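Local atomic coordinates of adhesion and penetration protein autotransporter (Haemophilus influenzae, PDB entry 3SYJ), a protein that promotes adherence to and invasion of host cells, mediates bacterial aggregation through self-association, and is probably a serine protease. Residues R151-S156 with G181-Q186; Q415-N420 with A437-N442; W622-F627 with S642-S647; T817-S822 with T864-S869. One frame throughout, in Å; residues are numbered along the deposited sequence.

Overall arrangement
The four contacts follow one another along the chain, each closing its loop before the next opens, so none nests or crosses. Contact 1 pairs two strands of the N-terminal protease domain across a 24-residue excursion. Contacts 2 to 4 lie along the beta-helix that follows. Contact 2 joins two surface loops separated by 16 residues, contact 3 pairs strands on successive coils of the solenoid across 14 residues, and contact 4 does so near the C-terminal end, across 41 residues that are partly unmodelled. The centres of contacts 1 and 3 are about 35 Å apart; those of contacts 2 and 4, about 81 Å apart, lie on opposite sides of the chain's centre.

Contact 1: residues R151-S156 with G181-Q186; sequences RVRIGS and GNTHNQ
Antiparallel pairing of strands 151-155 and 179-182 in the S6-family serine protease domain joins Arg151, Val152 and Arg153 to Gly181, Asn182 and Thr183. Arg153 N donates to Gly181 O at 3.2 Å, and the return bond from Gly181 N to Arg153 O is weak, at 3.4 Å. Beyond the non-hydrogen-bonded pair Val152-Asn182, Thr183 N reaches Arg151 O at 3.0 Å, approaching from above the carbonyl plane.

Thr183 carries much of the side-chain packing. Its OG1 lies between the backbone N and the carbonyl carbon (chi1 69°), where it donates to His184 O at 3.0 Å, in the carbonyl plane and on a lone pair. The hydroxyl oxygen also rests against Arg151 CD, 3.6 Å away, while the methyl CG2 presses on the backbone of the first strand, 3.4 Å from Val152 C. A beta-branched residue with one polar and one apolar arm suits both tasks. Val152 turns its branch alongside the neighbouring backbone, with CB 3.4 Å from Gly181 O. Asn182 ND2 donates to the carbonyl O of the next residue, Thr183, while OD1 accepts from Leu209 N, its main polar partner.

The long Arg153 chain leaves the strand pair to form a salt bridge with Asp217 and a hydrogen bond with Ser220. Asp217 directly precedes, and Ser220 lies two residues after, Ser218, the probable nucleophile by similarity to related proteases. The two bonds made by this buried guanidinium are consistent with Arg153 helping to hold that segment in shape.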
loop_
_atom_site.group_PDB
_atom_site.type_symbol
_atom_site.label_atom_id
_atom_site.label_comp_id
_atom_site.label_asym_id
_atom_site.label_seq_id
_atom_site.Cartn_x
_atom_site.Cartn_y
_atom_site.Cartn_z
ATOM N N ARG A 151 -47.698 9.022 37.496
ATOM C CA ARG A 151 -48.704 10.073 37.535
ATOM C C ARG A 151 -47.985 11.413 37.659
ATOM O O ARG A 151 -47.065 11.540 38.468
ATOM C CB ARG A 151 -49.667 9.867 38.713
ATOM C CG ARG A 151 -51.127 10.005 38.316
ATOM C CD ARG A 151 -52.032 10.486 39.434
ATOM N NE ARG A 151 -52.594 9.418 40.253
ATOM C CZ ARG A 151 -53.897 9.230 40.471
ATOM N NH1 ARG A 151 -54.800 10.024 39.923
ATOM N NH2 ARG A 151 -54.298 8.241 41.251
ATOM N N VAL A 152 -48.387 12.405 36.864
ATOM C CA VAL A 152 -47.735 13.718 36.895
ATOM C C VAL A 152 -48.733 14.878 36.782
ATOM O O VAL A 152 -49.879 14.682 36.371
ATOM C CB VAL A 152 -46.691 13.863 35.771
ATOM C CG1 VAL A 152 -45.642 12.771 35.864
ATOM C CG2 VAL A 152 -47.368 13.824 34.415
ATOM N N ARG A 153 -48.296 16.080 37.157
ATOM C CA ARG A 153 -49.102 17.292 36.993
ATOM C C ARG A 153 -48.215 18.476 36.616
ATOM O O ARG A 153 -46.988 18.407 36.693
ATOM C CB ARG A 153 -49.918 17.620 38.257
ATOM C CG ARG A 153 -49.097 18.140 39.451
ATOM C CD ARG A 153 -49.962 18.953 40.429
ATOM N NE ARG A 153 -50.503 20.151 39.783
ATOM C CZ ARG A 153 -49.883 21.329 39.726
ATOM N NH1 ARG A 153 -48.698 21.496 40.309
ATOM N NH2 ARG A 153 -50.456 22.354 39.096
ATOM N N ILE A 154 -48.837 19.570 36.209
ATOM C CA ILE A 154 -48.079 20.697 35.708
ATOM C C ILE A 154 -48.962 21.923 35.778
ATOM O O ILE A 154 -50.167 21.835 35.547
ATOM C CB ILE A 154 -47.634 20.441 34.252
ATOM C CG1 ILE A 154 -46.872 21.654 33.697
ATOM C CG2 ILE A 154 -48.842 20.096 33.384
ATOM C CD1 ILE A 154 -46.292 21.450 32.309
ATOM N N GLY A 155 -48.377 23.071 36.102
ATOM C CA GLY A 155 -49.157 24.296 36.194
ATOM C C GLY A 155 -48.330 25.556 36.367
ATOM O O GLY A 155 -47.108 25.497 36.510
ATOM N N SER A 156 -48.996 26.706 36.359
ATOM C CA SER A 156 -48.291 27.966 36.519
ATOM C C SER A 156 -48.812 28.784 37.699
ATOM O O SER A 156 -48.573 29.984 37.783
ATOM C CB SER A 156 -48.375 28.783 35.232
ATOM O OG SER A 156 -49.699 29.233 35.007
ATOM N N GLY A 181 -43.897 18.007 37.997
ATOM C CA GLY A 181 -43.203 16.873 38.592
ATOM C C GLY A 181 -44.206 15.743 38.655
ATOM O O GLY A 181 -45.290 15.872 38.093
ATOM N N ASN A 182 -43.883 14.641 39.316
ATOM C CA ASN A 182 -44.930 13.651 39.567
ATOM C C ASN A 182 -45.916 14.193 40.603
ATOM O O ASN A 182 -45.612 15.159 41.304
ATOM C CB ASN A 182 -44.373 12.277 39.957
ATOM C CG ASN A 182 -43.489 12.318 41.187
ATOM O OD1 ASN A 182 -42.282 12.520 41.091
ATOM N ND2 ASN A 182 -44.088 12.093 42.354
ATOM N N THR A 183 -47.106 13.609 40.680
ATOM C CA THR A 183 -48.079 14.062 41.673
ATOM C C THR A 183 -47.732 13.516 43.052
ATOM O O THR A 183 -46.885 12.629 43.189
ATOM C CB THR A 183 -49.505 13.611 41.329
ATOM O OG1 THR A 183 -49.614 12.187 41.473
ATOM C CG2 THR A 183 -49.848 14.005 39.908
ATOM N N HIS A 184 -48.395 14.044 44.072
ATOM C CA HIS A 184 -48.280 13.480 45.407
ATOM C C HIS A 184 -48.953 12.117 45.437
ATOM O O HIS A 184 -49.497 11.659 44.426
ATOM C CB HIS A 184 -48.900 14.416 46.450
ATOM C CG HIS A 184 -47.977 15.504 46.902
ATOM N ND1 HIS A 184 -46.971 15.290 47.821
ATOM C CD2 HIS A 184 -47.889 16.807 46.545
ATOM C CE1 HIS A 184 -46.309 16.417 48.017
ATOM N NE2 HIS A 184 -46.846 17.351 47.254
ATOM N N ASN A 185 -48.917 11.476 46.601
ATOM C CA ASN A 185 -49.496 10.150 46.784
ATOM C C ASN A 185 -51.012 10.158 46.723
ATOM O O ASN A 185 -51.655 11.178 46.982
ATOM C CB ASN A 185 -49.079 9.576 48.133
ATOM C CG ASN A 185 -47.596 9.305 48.220
ATOM O OD1 ASN A 185 -46.935 9.046 47.218
ATOM N ND2 ASN A 185 -47.066 9.345 49.430
ATOM N N GLN A 186 -51.567 8.995 46.398
ATOM C CA GLN A 186 -53.006 8.777 46.372
ATOM C C GLN A 186 -53.605 8.951 47.766
ATOM O O GLN A 186 -53.144 8.343 48.731
ATOM C CB GLN A 186 -53.302 7.377 45.836
ATOM C CG GLN A 186 -54.770 7.011 45.821
ATOM C CD GLN A 186 -55.580 7.850 44.850
ATOM O OE1 GLN A 186 -56.207 8.834 45.246
ATOM N NE2 GLN A 186 -55.575 7.466 43.571
#

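Contact 2: residues Q415-N420 with A437-N442; sequences QAKGEN and ADDQGN
Gly418 and Asp438 meet where two surface loops of the beta-helix lie side by side, one following strand 411-414 and the other following its parallel partner on the next coil, strand 430-433. Gly418 CA sits 3.7 Å from Asp438 CB, and the same CA makes a CA-H...O contact of 3.3 Å to Asn442 O, with an angle of 155° at the hydrogen. Glycine suits this position because its positive phi of 89° would press a side chain against the preceding carbonyl oxygen.

Lys417 reaches alongside the second loop. Its CE lies 3.8 Å from Ala437 O, and a bend at chi3 carries NZ toward Asp439. The salt bridge from NZ to Asp439 OD1 is long, and water 2 fills in between them: it accepts from Lys417 NZ at 3.0 Å and donates to Asp439 OD1 at 2.7 Å. At so exposed a place, the water probably spares the charges much of the cost of losing solvent.

Further out, the second loop is shaped by a type I turn from Asp438 to Gly441. Asp438 N donates to Asn442 O, closing the base of the turn, so that this carbonyl serves both its own loop and the Gly418 CA. Backbone hydrogen bonds between Gly418 and both Gln436 and Gln444, just outside the second segment, tie the two loops together.

The Asp438 carboxylate also receives bonds on OD2: Asn442 ND2 approaches its syn lone pair at 3.0 Å, and water 3 donates to it at 2.9 Å while accepting from Glu419 N at 2.8 Å.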
loop_
_atom_site.group_PDB
_atom_site.type_symbol
_atom_site.label_atom_id
_atom_site.label_comp_id
_atom_site.label_asym_id
_atom_site.label_seq_id
_atom_site.Cartn_x
_atom_site.Cartn_y
_atom_site.Cartn_z
ATOM N N GLN A 415 -53.130 23.104 -5.307
ATOM C CA GLN A 415 -53.073 23.330 -6.743
ATOM C C GLN A 415 -54.055 24.416 -7.183
ATOM O O GLN A 415 -54.655 24.319 -8.254
ATOM C CB GLN A 415 -53.379 22.019 -7.474
ATOM C CG GLN A 415 -52.573 21.787 -8.734
ATOM C CD GLN A 415 -52.836 20.416 -9.334
ATOM O OE1 GLN A 415 -51.908 19.703 -9.723
ATOM N NE2 GLN A 415 -54.109 20.036 -9.403
ATOM N N ALA A 416 -54.225 25.445 -6.360
ATOM C CA ALA A 416 -55.106 26.549 -6.721
ATOM C C ALA A 416 -54.409 27.521 -7.682
ATOM O O ALA A 416 -53.230 27.351 -8.004
ATOM C CB ALA A 416 -55.574 27.274 -5.468
ATOM N N LYS A 417 -55.133 28.542 -8.132
ATOM C CA LYS A 417 -54.597 29.464 -9.129
ATOM C C LYS A 417 -54.300 30.839 -8.580
ATOM O O LYS A 417 -55.094 31.411 -7.830
ATOM C CB LYS A 417 -55.547 29.603 -10.328
ATOM C CG LYS A 417 -55.400 28.492 -11.369
ATOM C CD LYS A 417 -56.294 28.720 -12.590
ATOM C CE LYS A 417 -55.885 29.963 -13.371
ATOM N NZ LYS A 417 -56.622 30.080 -14.671
ATOM N N GLY A 418 -53.154 31.373 -8.984
ATOM C CA GLY A 418 -52.793 32.737 -8.666
ATOM C C GLY A 418 -52.051 32.895 -7.356
ATOM O O GLY A 418 -51.400 31.969 -6.867
ATOM N N GLU A 419 -52.153 34.089 -6.790
ATOM C CA GLU A 419 -51.489 34.406 -5.535
ATOM C C GLU A 419 -52.426 34.148 -4.376
ATOM O O GLU A 419 -53.344 34.925 -4.131
ATOM C CB GLU A 419 -51.068 35.873 -5.521
ATOM C CG GLU A 419 -50.703 36.393 -4.143
ATOM C CD GLU A 419 -50.555 37.904 -4.112
ATOM O OE1 GLU A 419 -50.778 38.547 -5.164
ATOM O OE2 GLU A 419 -50.221 38.450 -3.036
ATOM N N ASN A 420 -52.211 33.046 -3.665
ATOM C CA ASN A 420 -52.982 32.790 -2.460
ATOM C C ASN A 420 -52.451 33.676 -1.359
ATOM O O ASN A 420 -51.246 33.701 -1.091
ATOM C CB ASN A 420 -52.889 31.332 -2.032
ATOM C CG ASN A 420 -53.535 31.087 -0.681
ATOM O OD1 ASN A 420 -54.555 31.695 -0.344
ATOM N ND2 ASN A 420 -52.945 30.193 0.102
ATOM N N ALA A 437 -49.988 29.329 -11.931
ATOM C CA ALA A 437 -50.039 30.751 -12.260
ATOM C C ALA A 437 -51.443 31.131 -12.718
ATOM O O ALA A 437 -52.142 30.320 -13.310
ATOM C CB ALA A 437 -49.028 31.077 -13.347
ATOM N N ASP A 438 -51.866 32.354 -12.424
ATOM C CA ASP A 438 -53.131 32.832 -12.957
ATOM C C ASP A 438 -52.877 33.420 -14.345
ATOM O O ASP A 438 -51.759 33.343 -14.852
ATOM C CB ASP A 438 -53.827 33.817 -12.005
ATOM C CG ASP A 438 -53.042 35.111 -11.789
ATOM O OD1 ASP A 438 -51.962 35.307 -12.393
ATOM O OD2 ASP A 438 -53.528 35.946 -11.001
ATOM N N ASP A 439 -53.906 33.980 -14.971
ATOM C CA ASP A 439 -53.759 34.494 -16.334
ATOM C C ASP A 439 -52.712 35.607 -16.382
ATOM O O ASP A 439 -51.989 35.753 -17.369
ATOM C CB ASP A 439 -55.099 34.989 -16.897
ATOM C CG ASP A 439 -56.096 33.853 -17.140
ATOM O OD1 ASP A 439 -55.668 32.684 -17.271
ATOM O OD2 ASP A 439 -57.313 34.130 -17.202
ATOM N N GLN A 440 -52.623 36.375 -15.304
ATOM C CA GLN A 440 -51.684 37.490 -15.234
ATOM C C GLN A 440 -50.265 37.056 -14.851
ATOM O O GLN A 440 -49.358 37.877 -14.809
ATOM C CB GLN A 440 -52.195 38.557 -14.260
ATOM C CG GLN A 440 -53.479 39.255 -14.703
ATOM C CD GLN A 440 -54.652 38.293 -14.896
ATOM O OE1 GLN A 440 -54.918 37.434 -14.047
ATOM N NE2 GLN A 440 -55.364 38.441 -16.017
ATOM N N GLY A 441 -50.073 35.772 -14.563
ATOM C CA GLY A 441 -48.746 35.271 -14.239
ATOM C C GLY A 441 -48.375 35.198 -12.762
ATOM O O GLY A 441 -47.279 34.754 -12.418
ATOM N N ASN A 442 -49.280 35.637 -11.892
ATOM C CA ASN A 442 -49.108 35.503 -10.443
ATOM C C ASN A 442 -49.189 34.059 -9.978
ATOM O O ASN A 442 -50.088 33.326 -10.384
ATOM C CB ASN A 442 -50.191 36.296 -9.712
ATOM C CG ASN A 442 -50.284 37.719 -10.195
ATOM O OD1 ASN A 442 -49.270 38.410 -10.302
ATOM N ND2 ASN A 442 -51.505 38.171 -10.499
HETATM O O HOH W 1 -56.734 33.480 -14.186
HETATM O O HOH W 2 -54.202 30.613 -16.282
HETATM O O HOH W 3 -53.478 36.122 -8.098
#

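Contact 3: residues W622-F627 with S642-S647; sequences WINRTF and SRNVSS
Trp622 and Arg643 stack where two successive coils of the beta-solenoid run in parallel. The guanidinium lies flat on the indole, centres 3.5 Å apart and planes 7° from parallel, giving a cation-pi contact over the five-membered ring. Arg643 CD adds a CH-pi contact over the six-membered ring. A bend at chi3 (-65°) turns the guanidinium across the ring. Tryptophan offers a broad face, and arginine a flat charged group that can keep its N-H groups for other partners.

Those donors are well occupied. Arg643 NE gives a 2.7 Å bond to Asn644 OD1, nearly along the C=O axis, NH2 adds a weak bond to the same oxygen, and NH1 forms a salt bridge with Asp619. Asn644 uses its other end across the contact: ND2 donates to Asn624 OD1 at 2.8 Å, the two amides being nearly coplanar. Its second partner on that nitrogen is water 4, which accepts at 3.0 Å. The left-handed backbone of Asn644, phi 58°, is one that asparagine adopts readily.

Between the backbones, Arg625 N donates to Asn644 O at 3.1 Å, Ser646 N to Arg625 O at 2.7 Å, and Phe627 N to Ser647 O at 3.0 Å. The register slips by one residue from Arg625-Val645 to Thr626-Ser647, a beta bulge.

Around this pair, Trp622 also rests on Ser590 and Pro593 of strand 586-593 and on Ile672 of strand 669-675. Phe627, its ring edge against Val645 CG1, packs edge-to-face on Phe589, while the Arg625 head reaches Ser571 and Glu497.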
loop_
_atom_site.group_PDB
_atom_site.type_symbol
_atom_site.label_atom_id
_atom_site.label_comp_id
_atom_site.label_asym_id
_atom_site.label_seq_id
_atom_site.Cartn_x
_atom_site.Cartn_y
_atom_site.Cartn_z
ATOM N N TRP A 622 -23.414 19.489 27.152
ATOM C CA TRP A 622 -23.687 19.758 25.740
ATOM C C TRP A 622 -24.147 18.501 25.014
ATOM O O TRP A 622 -23.838 17.385 25.432
ATOM C CB TRP A 622 -22.427 20.284 25.045
ATOM C CG TRP A 622 -22.221 21.752 25.198
ATOM C CD1 TRP A 622 -22.308 22.479 26.353
ATOM C CD2 TRP A 622 -21.873 22.681 24.161
ATOM N NE1 TRP A 622 -22.051 23.802 26.092
ATOM C CE2 TRP A 622 -21.780 23.953 24.758
ATOM C CE3 TRP A 622 -21.643 22.562 22.784
ATOM C CZ2 TRP A 622 -21.456 25.099 24.028
ATOM C CZ3 TRP A 622 -21.326 23.699 22.064
ATOM C CH2 TRP A 622 -21.233 24.950 22.687
ATOM N N ILE A 623 -24.879 18.696 23.919
ATOM C CA ILE A 623 -25.282 17.606 23.038
ATOM C C ILE A 623 -24.210 17.356 21.980
ATOM O O ILE A 623 -23.729 18.294 21.336
ATOM C CB ILE A 623 -26.611 17.930 22.321
ATOM C CG1 ILE A 623 -27.686 18.312 23.349
ATOM C CG2 ILE A 623 -27.046 16.754 21.462
ATOM C CD1 ILE A 623 -29.047 18.642 22.763
ATOM N N ASN A 624 -23.832 16.091 21.803
ATOM C CA ASN A 624 -22.852 15.725 20.783
ATOM C C ASN A 624 -23.495 15.488 19.414
ATOM O O ASN A 624 -24.551 14.855 19.318
ATOM C CB ASN A 624 -22.060 14.495 21.226
ATOM C CG ASN A 624 -21.168 14.781 22.425
ATOM O OD1 ASN A 624 -20.596 15.868 22.549
ATOM N ND2 ASN A 624 -21.052 13.807 23.316
ATOM N N ARG A 625 -22.853 15.994 18.361
ATOM C CA ARG A 625 -23.406 15.912 17.009
ATOM C C ARG A 625 -22.515 15.166 16.006
ATOM O O ARG A 625 -21.313 14.980 16.222
ATOM C CB ARG A 625 -23.707 17.312 16.464
ATOM C CG ARG A 625 -24.649 18.145 17.321
ATOM C CD ARG A 625 -26.010 17.486 17.484
ATOM N NE ARG A 625 -27.060 18.477 17.713
ATOM C CZ ARG A 625 -28.306 18.191 18.077
ATOM N NH1 ARG A 625 -28.666 16.933 18.271
ATOM N NH2 ARG A 625 -29.190 19.168 18.246
ATOM N N THR A 626 -23.120 14.742 14.905
ATOM C CA THR A 626 -22.384 14.112 13.825
ATOM C C THR A 626 -22.715 14.844 12.543
ATOM O O THR A 626 -23.836 15.318 12.352
ATOM C CB THR A 626 -22.755 12.624 13.639
ATOM O OG1 THR A 626 -24.145 12.510 13.313
ATOM C CG2 THR A 626 -22.468 11.830 14.886
ATOM N N PHE A 627 -21.724 14.947 11.671
ATOM C CA PHE A 627 -21.924 15.551 10.371
ATOM C C PHE A 627 -21.339 14.647 9.303
ATOM O O PHE A 627 -20.289 14.033 9.497
ATOM C CB PHE A 627 -21.278 16.932 10.316
ATOM C CG PHE A 627 -21.949 17.945 11.193
ATOM C CD1 PHE A 627 -23.111 18.574 10.779
ATOM C CD2 PHE A 627 -21.420 18.272 12.431
ATOM C CE1 PHE A 627 -23.730 19.517 11.581
ATOM C CE2 PHE A 627 -22.035 19.212 13.238
ATOM C CZ PHE A 627 -23.189 19.835 12.810
ATOM N N SER A 642 -16.083 22.701 15.701
ATOM C CA SER A 642 -15.919 23.168 17.074
ATOM C C SER A 642 -16.348 22.065 18.038
ATOM O O SER A 642 -16.425 20.897 17.656
ATOM C CB SER A 642 -16.850 24.361 17.343
ATOM O OG SER A 642 -16.520 25.019 18.555
ATOM N N ARG A 643 -16.621 22.436 19.287
ATOM C CA ARG A 643 -16.726 21.489 20.396
ATOM C C ARG A 643 -17.980 20.639 20.301
ATOM O O ARG A 643 -18.975 21.052 19.709
ATOM C CB ARG A 643 -16.692 22.213 21.745
ATOM C CG ARG A 643 -17.717 23.340 21.896
ATOM C CD ARG A 643 -17.803 23.820 23.347
ATOM N NE ARG A 643 -18.320 22.770 24.221
ATOM C CZ ARG A 643 -18.595 22.930 25.512
ATOM N NH1 ARG A 643 -18.404 24.109 26.098
ATOM N NH2 ARG A 643 -19.059 21.906 26.220
ATOM N N ASN A 644 -17.918 19.455 20.902
ATOM C CA ASN A 644 -19.029 18.509 20.906
ATOM C C ASN A 644 -19.492 18.084 19.511
ATOM O O ASN A 644 -20.689 17.959 19.238
ATOM C CB ASN A 644 -20.187 19.019 21.767
ATOM C CG ASN A 644 -19.778 19.222 23.223
ATOM O OD1 ASN A 644 -19.456 20.339 23.630
ATOM N ND2 ASN A 644 -19.764 18.135 24.006
ATOM N N VAL A 645 -18.524 17.860 18.633
ATOM C CA VAL A 645 -18.778 17.173 17.382
ATOM C C VAL A 645 -18.128 15.804 17.516
ATOM O O VAL A 645 -16.901 15.691 17.580
ATOM C CB VAL A 645 -18.176 17.910 16.173
ATOM C CG1 VAL A 645 -18.418 17.115 14.902
ATOM C CG2 VAL A 645 -18.757 19.322 16.053
ATOM N N SER A 646 -18.957 14.769 17.592
ATOM C CA SER A 646 -18.457 13.417 17.778
ATOM C C SER A 646 -17.635 12.999 16.578
ATOM O O SER A 646 -16.570 12.400 16.713
ATOM C CB SER A 646 -19.612 12.440 17.975
ATOM O OG SER A 646 -20.210 12.625 19.239
ATOM N N SER A 647 -18.146 13.313 15.396
ATOM C CA SER A 647 -17.481 12.913 14.168
ATOM C C SER A 647 -17.940 13.778 13.017
ATOM O O SER A 647 -19.085 14.235 12.984
ATOM C CB SER A 647 -17.784 11.448 13.849
ATOM O OG SER A 647 -19.174 11.244 13.665
HETATM O O HOH W 4 -20.201 18.921 26.864
HETATM O O HOH W 5 -19.853 11.468 11.182
#

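Contact 4: residues T817-S822 with T864-S869; sequences TITLNS and TFQFTS
Strands holding Thr817-Thr819 and Thr864-Gln866 pair in parallel, in register, on neighbouring coils of the pertactin-like part of the beta-helix. Three backbone bonds stitch them: Ile818 N to Thr864 O at 2.9 Å, Gln866 N to Ile818 O at 2.9 Å, and Leu820 N to Gln866 O at 3.0 Å. The last continues the ladder to Leu820, just past the strand's end.

The polar side chains meet on the face carrying Thr817, Thr819, Thr864 and Gln866. Thr819 OG1, turned opposite the carbonyl carbon (chi1 -51°), donates a short 2.6 Å bond to Gln866 OE1. Gln866 extends to receive it, its amide carbon CD also lying 3.8 Å from Thr817 CG2. Thr817 and Thr864 lie side by side, pointing the same way, as equivalent threonines on adjacent rungs can; Thr817 OG1 is 3.5 Å from Thr864 CB. Water 6 touches both hydroxyls, weakly at Thr817.

Apolar packing joins Ile818 and Phe865 on the other face. Ile818 CD1 reaches Phe865 CE1 at 3.6 Å, the CG1-CD1 arm running beside the Phe865 side chain. Beyond strand 817-819, Leu820 CD1 lies over the face of the Phe867 ring, 3.5 Å from the centroid, a CH-pi contact 17° off the ring normal.

Where Asn821 faces Thr868, the Asp877 carboxylate takes bonds from both Thr868 OG1 and Asn821 ND2, the latter also bonded to Arg849 O. On the inner side, strands 852-855 and 875-881 cover Ile818, Phe865 and Phe867 with Leu853 and Leu879, and strand 887-895 takes the next place beside 862-870.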
loop_
_atom_site.group_PDB
_atom_site.type_symbol
_atom_site.label_atom_id
_atom_site.label_comp_id
_atom_site.label_asym_id
_atom_site.label_seq_id
_atom_site.Cartn_x
_atom_site.Cartn_y
_atom_site.Cartn_z
ATOM N N THR A 817 16.891 14.742 18.282
ATOM C CA THR A 817 17.582 13.458 18.220
ATOM C C THR A 817 16.977 12.516 17.185
ATOM O O THR A 817 15.766 12.330 17.142
ATOM C CB THR A 817 17.563 12.759 19.591
ATOM O OG1 THR A 817 18.366 13.506 20.507
ATOM C CG2 THR A 817 18.107 11.338 19.487
ATOM N N ILE A 818 17.824 11.925 16.352
ATOM C CA ILE A 818 17.373 10.913 15.413
ATOM C C ILE A 818 17.929 9.552 15.799
ATOM O O ILE A 818 19.138 9.349 15.800
ATOM C CB ILE A 818 17.823 11.219 13.978
ATOM C CG1 ILE A 818 17.214 12.534 13.488
ATOM C CG2 ILE A 818 17.440 10.069 13.055
ATOM C CD1 ILE A 818 17.619 12.912 12.082
ATOM N N THR A 819 17.041 8.622 16.131
ATOM C CA THR A 819 17.437 7.248 16.383
ATOM C C THR A 819 17.312 6.440 15.097
ATOM O O THR A 819 16.209 6.244 14.582
ATOM C CB THR A 819 16.572 6.619 17.473
ATOM O OG1 THR A 819 16.543 7.489 18.610
ATOM C CG2 THR A 819 17.127 5.267 17.882
ATOM N N LEU A 820 18.447 5.972 14.583
ATOM C CA LEU A 820 18.502 5.357 13.259
ATOM C C LEU A 820 17.804 4.005 13.194
ATOM O O LEU A 820 17.440 3.540 12.118
ATOM C CB LEU A 820 19.955 5.208 12.799
ATOM C CG LEU A 820 20.764 6.478 12.519
ATOM C CD1 LEU A 820 22.151 6.120 12.013
ATOM C CD2 LEU A 820 20.054 7.352 11.509
ATOM N N ASN A 821 17.620 3.379 14.349
ATOM C CA ASN A 821 17.081 2.026 14.407
ATOM C C ASN A 821 16.178 1.810 15.614
ATOM O O ASN A 821 16.506 2.209 16.741
ATOM C CB ASN A 821 18.222 1.002 14.412
ATOM C CG ASN A 821 17.762 -0.393 14.015
ATOM O OD1 ASN A 821 16.953 -1.019 14.705
ATOM N ND2 ASN A 821 18.288 -0.891 12.900
ATOM N N SER A 822 15.043 1.161 15.369
ATOM C CA SER A 822 14.049 0.901 16.407
ATOM C C SER A 822 14.563 -0.027 17.510
ATOM O O SER A 822 13.944 -0.153 18.565
ATOM C CB SER A 822 12.780 0.313 15.784
ATOM O OG SER A 822 13.034 -0.974 15.237
ATOM N N THR A 864 21.551 15.129 17.949
ATOM C CA THR A 864 22.133 13.829 18.253
ATOM C C THR A 864 21.672 12.772 17.263
ATOM O O THR A 864 20.522 12.786 16.831
ATOM C CB THR A 864 21.739 13.367 19.669
ATOM O OG1 THR A 864 22.298 14.262 20.640
ATOM C CG2 THR A 864 22.237 11.945 19.937
ATOM N N PHE A 865 22.575 11.866 16.896
ATOM C CA PHE A 865 22.207 10.658 16.165
ATOM C C PHE A 865 22.494 9.438 17.041
ATOM O O PHE A 865 23.596 9.297 17.567
ATOM C CB PHE A 865 22.986 10.546 14.855
ATOM C CG PHE A 865 22.596 11.565 13.813
ATOM C CD1 PHE A 865 21.510 11.348 12.979
ATOM C CD2 PHE A 865 23.332 12.729 13.650
ATOM C CE1 PHE A 865 21.160 12.280 12.012
ATOM C CE2 PHE A 865 22.986 13.662 12.687
ATOM C CZ PHE A 865 21.900 13.436 11.868
ATOM N N GLN A 866 21.500 8.568 17.208
ATOM C CA GLN A 866 21.663 7.345 17.995
ATOM C C GLN A 866 21.845 6.123 17.096
ATOM O O GLN A 866 21.001 5.833 16.243
ATOM C CB GLN A 866 20.474 7.145 18.939
ATOM C CG GLN A 866 20.343 8.233 19.986
ATOM C CD GLN A 866 19.216 7.982 20.978
ATOM O OE1 GLN A 866 18.188 7.399 20.641
ATOM N NE2 GLN A 866 19.405 8.442 22.209
ATOM N N PHE A 867 22.956 5.416 17.292
ATOM C CA PHE A 867 23.324 4.273 16.462
ATOM C C PHE A 867 23.209 2.956 17.220
ATOM O O PHE A 867 23.388 2.912 18.441
ATOM C CB PHE A 867 24.773 4.406 15.984
ATOM C CG PHE A 867 24.959 5.341 14.825
ATOM C CD1 PHE A 867 25.286 4.852 13.572
ATOM C CD2 PHE A 867 24.827 6.711 14.992
ATOM C CE1 PHE A 867 25.472 5.714 12.501
ATOM C CE2 PHE A 867 25.006 7.576 13.926
ATOM C CZ PHE A 867 25.330 7.077 12.682
ATOM N N THR A 868 22.909 1.886 16.491
ATOM C CA THR A 868 23.137 0.541 16.994
ATOM C C THR A 868 24.227 -0.078 16.130
ATOM O O THR A 868 24.426 0.333 14.984
ATOM C CB THR A 868 21.870 -0.346 16.946
ATOM O OG1 THR A 868 21.494 -0.589 15.587
ATOM C CG2 THR A 868 20.713 0.312 17.690
ATOM N N SER A 869 24.935 -1.062 16.674
ATOM C CA SER A 869 26.013 -1.703 15.931
ATOM C C SER A 869 26.337 -3.107 16.435
ATOM O O SER A 869 25.960 -3.490 17.542
ATOM C CB SER A 869 27.275 -0.845 16.000
ATOM O OG SER A 869 27.848 -0.898 17.298
HETATM O O HOH W 6 20.001 16.424 20.397
HETATM O O HOH W 7 19.673 3.337 16.043
#